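Local coordinates for uncharacterized lipoprotein YjhA (Bacillus subtilis, PDB 3CFU) that is of unknown function but is probably tethered to the cell membrane as a lipoprotein; this chain is the part that carries its DUF4352 domain, at residues E60-L72 / L93-T105. Sequence-based numbering, arbitrary orientation.
Sequences EDSISYNFIGFDL and LMGGTLVSGKKVT
The ring of Y65 lies across the glycine pair G95 and G96. Its CB leaves the strand on the sheet face shared with I63 and L98. CG sits between the backbone N and the carbonyl carbon (chi1 68°), which swings the ring over the partner strand. Both glycines lie under one ring face. CD1 and CE1 pass above G95, with CE1 3.5 Å from G95 C. Along the other long edge, CD2 and CE2 lie over G96, with CD2 3.3 Å from G96 O. The CA of G96 makes a CH-pi contact, 4.0 Å from the Y65 ring centroid. V104 CG1 covers the opposite face. V104 CG2 reaches CZ and the tip, 3.5 Å from Y65 OH. L93 CD2 meets the ring edge.

The backbones form a two-stranded antiparallel sheet, 63-66 against 95-98. A type II turn from V99 to K102 then leads into strand 103-112, at the edge of the four-stranded sheet, and brings V104 to the ring. In the Y65-G96 pair, Y65 N bonds weakly to G96 O, and G96 N donates back to Y65 O. Past the strand, F67 N donates to M94 O at 2.8 Å. Replacing Y65 with an alanine would probably uncover the G95-G96 backbone and leave V104 without its aromatic partner. L93 CD1 packs against F70 CE1 at 3.7 Å.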
loop_
_atom_site.group_PDB
_atom_site.type_symbol
_atom_site.label_atom_id
_atom_site.label_comp_id
_atom_site.label_asym_id
_atom_site.label_seq_id
_atom_site.Cartn_x
_atom_site.Cartn_y
_atom_site.Cartn_z
ATOM N N GLU A 60 6.942 -13.609 -15.204
ATOM C CA GLU A 60 7.094 -13.340 -16.631
ATOM C C GLU A 60 6.081 -12.312 -17.139
ATOM O O GLU A 60 6.433 -11.415 -17.908
ATOM C CB GLU A 60 6.930 -14.625 -17.450
ATOM C CG GLU A 60 6.994 -14.368 -18.956
ATOM C CD GLU A 60 6.754 -15.614 -19.796
ATOM O OE1 GLU A 60 6.230 -16.618 -19.258
ATOM O OE2 GLU A 60 7.081 -15.580 -21.006
ATOM N N ASP A 61 4.825 -12.450 -16.723
ATOM C CA ASP A 61 3.775 -11.525 -17.151
ATOM C C ASP A 61 3.921 -10.126 -16.585
ATOM O O ASP A 61 4.414 -9.940 -15.475
ATOM C CB ASP A 61 2.392 -12.015 -16.728
ATOM C CG ASP A 61 2.092 -13.403 -17.203
ATOM O OD1 ASP A 61 2.410 -13.712 -18.368
ATOM O OD2 ASP A 61 1.526 -14.176 -16.410
ATOM N N SER A 62 3.462 -9.142 -17.349
ATOM C CA SER A 62 3.507 -7.766 -16.890
ATOM C C SER A 62 2.464 -7.661 -15.780
ATOM O O SER A 62 1.511 -8.439 -15.736
ATOM C CB SER A 62 3.156 -6.806 -18.023
ATOM O OG SER A 62 3.312 -5.461 -17.601
ATOM N N ILE A 63 2.660 -6.701 -14.887
ATOM C CA ILE A 63 1.755 -6.486 -13.778
ATOM C C ILE A 63 1.191 -5.069 -13.833
ATOM O O ILE A 63 1.937 -4.101 -14.010
ATOM C CB ILE A 63 2.479 -6.675 -12.406
ATOM C CG1 ILE A 63 2.734 -8.170 -12.141
ATOM C CG2 ILE A 63 1.643 -6.030 -11.268
ATOM C CD1 ILE A 63 3.520 -8.459 -10.833
ATOM N N SER A 64 -0.131 -4.970 -13.709
ATOM C CA SER A 64 -0.829 -3.687 -13.680
ATOM C C SER A 64 -1.167 -3.500 -12.205
ATOM O O SER A 64 -2.226 -3.947 -11.738
ATOM C CB SER A 64 -2.117 -3.743 -14.505
ATOM O OG SER A 64 -1.838 -3.928 -15.878
ATOM N N TYR A 65 -0.253 -2.862 -11.479
ATOM C CA TYR A 65 -0.412 -2.624 -10.046
ATOM C C TYR A 65 -1.461 -1.565 -9.787
ATOM O O TYR A 65 -1.645 -0.661 -10.597
ATOM C CB TYR A 65 0.934 -2.235 -9.412
ATOM C CG TYR A 65 1.494 -0.893 -9.826
ATOM C CD1 TYR A 65 1.160 0.269 -9.123
ATOM C CD2 TYR A 65 2.376 -0.783 -10.904
ATOM C CE1 TYR A 65 1.712 1.507 -9.468
ATOM C CE2 TYR A 65 2.931 0.443 -11.262
ATOM C CZ TYR A 65 2.593 1.591 -10.547
ATOM O OH TYR A 65 3.139 2.813 -10.897
ATOM N N ASN A 66 -2.137 -1.672 -8.647
ATOM C CA ASN A 66 -3.216 -0.749 -8.330
ATOM C C ASN A 66 -3.380 -0.518 -6.826
ATOM O O ASN A 66 -3.169 -1.425 -6.026
ATOM C CB ASN A 66 -4.493 -1.341 -8.921
ATOM C CG ASN A 66 -5.576 -0.327 -9.123
ATOM O OD1 ASN A 66 -6.185 0.154 -8.166
ATOM N ND2 ASN A 66 -5.840 0.003 -10.384
ATOM N N PHE A 67 -3.784 0.693 -6.447
ATOM C CA PHE A 67 -3.963 1.022 -5.036
ATOM C C PHE A 67 -4.968 0.120 -4.315
ATOM O O PHE A 67 -4.831 -0.106 -3.114
ATOM C CB PHE A 67 -4.343 2.510 -4.871
ATOM C CG PHE A 67 -5.791 2.823 -5.151
ATOM C CD1 PHE A 67 -6.724 2.821 -4.119
ATOM C CD2 PHE A 67 -6.222 3.125 -6.442
ATOM C CE1 PHE A 67 -8.075 3.115 -4.365
ATOM C CE2 PHE A 67 -7.569 3.419 -6.704
ATOM C CZ PHE A 67 -8.497 3.413 -5.661
ATOM N N ILE A 68 -5.947 -0.427 -5.031
ATOM C CA ILE A 68 -6.942 -1.285 -4.380
ATOM C C ILE A 68 -6.352 -2.531 -3.727
ATOM O O ILE A 68 -7.018 -3.202 -2.940
ATOM C CB ILE A 68 -8.057 -1.753 -5.362
ATOM C CG1 ILE A 68 -7.441 -2.544 -6.525
ATOM C CG2 ILE A 68 -8.861 -0.533 -5.854
ATOM C CD1 ILE A 68 -8.461 -3.299 -7.366
ATOM N N GLY A 69 -5.104 -2.837 -4.041
ATOM C CA GLY A 69 -4.496 -4.016 -3.465
ATOM C C GLY A 69 -3.988 -3.764 -2.065
ATOM O O GLY A 69 -3.404 -4.650 -1.445
ATOM N N PHE A 70 -4.226 -2.564 -1.558
ATOM C CA PHE A 70 -3.750 -2.198 -0.239
ATOM C C PHE A 70 -4.825 -1.834 0.768
ATOM O O PHE A 70 -5.896 -1.352 0.407
ATOM C CB PHE A 70 -2.772 -1.033 -0.364
ATOM C CG PHE A 70 -1.554 -1.370 -1.154
ATOM C CD1 PHE A 70 -1.491 -1.100 -2.515
ATOM C CD2 PHE A 70 -0.489 -2.014 -0.544
ATOM C CE1 PHE A 70 -0.384 -1.470 -3.265
ATOM C CE2 PHE A 70 0.628 -2.391 -1.284
ATOM C CZ PHE A 70 0.683 -2.119 -2.649
ATOM N N ASP A 71 -4.526 -2.054 2.040
ATOM C CA ASP A 71 -5.474 -1.750 3.092
ATOM C C ASP A 71 -4.780 -1.677 4.444
ATOM O O ASP A 71 -3.830 -2.417 4.705
ATOM C CB ASP A 71 -6.574 -2.814 3.110
ATOM C CG ASP A 71 -7.678 -2.496 4.090
ATOM O OD1 ASP A 71 -7.919 -1.296 4.336
ATOM O OD2 ASP A 71 -8.320 -3.438 4.602
ATOM N N LEU A 72 -5.248 -0.761 5.285
ATOM C CA LEU A 72 -4.701 -0.573 6.625
ATOM C C LEU A 72 -5.774 -0.979 7.628
ATOM O O LEU A 72 -6.918 -0.524 7.549
ATOM C CB LEU A 72 -4.321 0.893 6.847
ATOM C CG LEU A 72 -3.333 1.201 7.975
ATOM C CD1 LEU A 72 -1.931 0.738 7.569
ATOM C CD2 LEU A 72 -3.339 2.701 8.256
ATOM N N LEU A 93 1.097 6.281 -4.756
ATOM C CA LEU A 93 0.898 5.013 -5.457
ATOM C C LEU A 93 -0.531 4.929 -5.990
ATOM O O LEU A 93 -1.488 4.895 -5.217
ATOM C CB LEU A 93 1.169 3.839 -4.507
ATOM C CG LEU A 93 1.178 2.420 -5.085
ATOM C CD1 LEU A 93 1.682 1.455 -4.025
ATOM C CD2 LEU A 93 -0.213 2.021 -5.543
HETATM N N MSE A 94 -0.681 4.872 -7.306
HETATM C CA MSE A 94 -2.014 4.816 -7.882
HETATM C C MSE A 94 -2.242 3.560 -8.714
HETATM O O MSE A 94 -3.019 2.680 -8.331
HETATM C CB MSE A 94 -2.236 6.063 -8.733
HETATM C CG MSE A 94 -3.571 6.719 -8.528
HETATM SE SE MSE A 94 -3.900 7.235 -6.670
HETATM C CE MSE A 94 -3.318 9.072 -6.797
ATOM N N GLY A 95 -1.563 3.492 -9.854
ATOM C CA GLY A 95 -1.676 2.354 -10.741
ATOM C C GLY A 95 -0.687 2.520 -11.875
ATOM O O GLY A 95 -0.152 3.608 -12.073
ATOM N N GLY A 96 -0.433 1.445 -12.614
ATOM C CA GLY A 96 0.485 1.513 -13.731
ATOM C C GLY A 96 0.954 0.122 -14.112
ATOM O O GLY A 96 0.483 -0.866 -13.548
ATOM N N THR A 97 1.870 0.034 -15.074
ATOM C CA THR A 97 2.380 -1.259 -15.479
ATOM C C THR A 97 3.796 -1.425 -14.920
ATOM O O THR A 97 4.562 -0.467 -14.811
ATOM C CB THR A 97 2.344 -1.439 -17.040
ATOM O OG1 THR A 97 3.600 -1.068 -17.619
ATOM C CG2 THR A 97 1.237 -0.578 -17.651
ATOM N N LEU A 98 4.098 -2.659 -14.526
ATOM C CA LEU A 98 5.380 -3.052 -13.954
ATOM C C LEU A 98 5.790 -4.300 -14.724
ATOM O O LEU A 98 5.351 -5.412 -14.424
ATOM C CB LEU A 98 5.206 -3.375 -12.463
ATOM C CG LEU A 98 6.458 -3.654 -11.620
ATOM C CD1 LEU A 98 7.391 -2.440 -11.646
ATOM C CD2 LEU A 98 6.052 -3.979 -10.187
ATOM N N VAL A 99 6.618 -4.110 -15.743
ATOM C CA VAL A 99 7.061 -5.226 -16.560
ATOM C C VAL A 99 7.996 -6.132 -15.773
ATOM O O VAL A 99 8.598 -5.714 -14.784
ATOM C CB VAL A 99 7.728 -4.705 -17.843
ATOM C CG1 VAL A 99 8.236 -5.869 -18.698
ATOM C CG2 VAL A 99 6.709 -3.883 -18.629
ATOM N N SER A 100 8.099 -7.381 -16.211
ATOM C CA SER A 100 8.937 -8.379 -15.550
ATOM C C SER A 100 10.318 -7.870 -15.176
ATOM O O SER A 100 10.987 -7.234 -15.980
ATOM C CB SER A 100 9.084 -9.603 -16.442
ATOM O OG SER A 100 10.056 -10.476 -15.920
ATOM N N GLY A 101 10.733 -8.155 -13.946
ATOM C CA GLY A 101 12.038 -7.728 -13.478
ATOM C C GLY A 101 12.117 -6.312 -12.935
ATOM O O GLY A 101 13.106 -5.950 -12.299
ATOM N N LYS A 102 11.083 -5.508 -13.152
ATOM C CA LYS A 102 11.124 -4.129 -12.680
ATOM C C LYS A 102 10.482 -3.841 -11.324
ATOM O O LYS A 102 9.609 -4.571 -10.855
ATOM C CB LYS A 102 10.508 -3.214 -13.743
ATOM C CG LYS A 102 11.435 -2.099 -14.200
ATOM C CD LYS A 102 11.337 -1.842 -15.706
ATOM C CE LYS A 102 12.030 -2.937 -16.517
ATOM N NZ LYS A 102 12.384 -2.456 -17.883
ATOM N N LYS A 103 10.934 -2.756 -10.702
ATOM C CA LYS A 103 10.422 -2.339 -9.410
ATOM C C LYS A 103 9.685 -1.021 -9.546
ATOM O O LYS A 103 9.878 -0.279 -10.512
ATOM C CB LYS A 103 11.558 -2.130 -8.409
ATOM C CG LYS A 103 12.372 -3.360 -8.065
ATOM C CD LYS A 103 13.381 -3.018 -6.973
ATOM C CE LYS A 103 14.190 -4.225 -6.549
ATOM N NZ LYS A 103 15.195 -3.848 -5.513
ATOM N N VAL A 104 8.834 -0.738 -8.568
ATOM C CA VAL A 104 8.094 0.508 -8.524
ATOM C C VAL A 104 7.977 0.864 -7.039
ATOM O O VAL A 104 7.710 0.004 -6.200
ATOM C CB VAL A 104 6.702 0.382 -9.229
ATOM C CG1 VAL A 104 5.879 -0.736 -8.612
ATOM C CG2 VAL A 104 5.958 1.712 -9.159
ATOM N N THR A 105 8.237 2.124 -6.707
ATOM C CA THR A 105 8.166 2.561 -5.319
ATOM C C THR A 105 7.183 3.718 -5.226
ATOM O O THR A 105 7.184 4.613 -6.074
ATOM C CB THR A 105 9.568 2.986 -4.787
ATOM O OG1 THR A 105 10.506 1.920 -4.994
ATOM C CG2 THR A 105 9.508 3.285 -3.293
#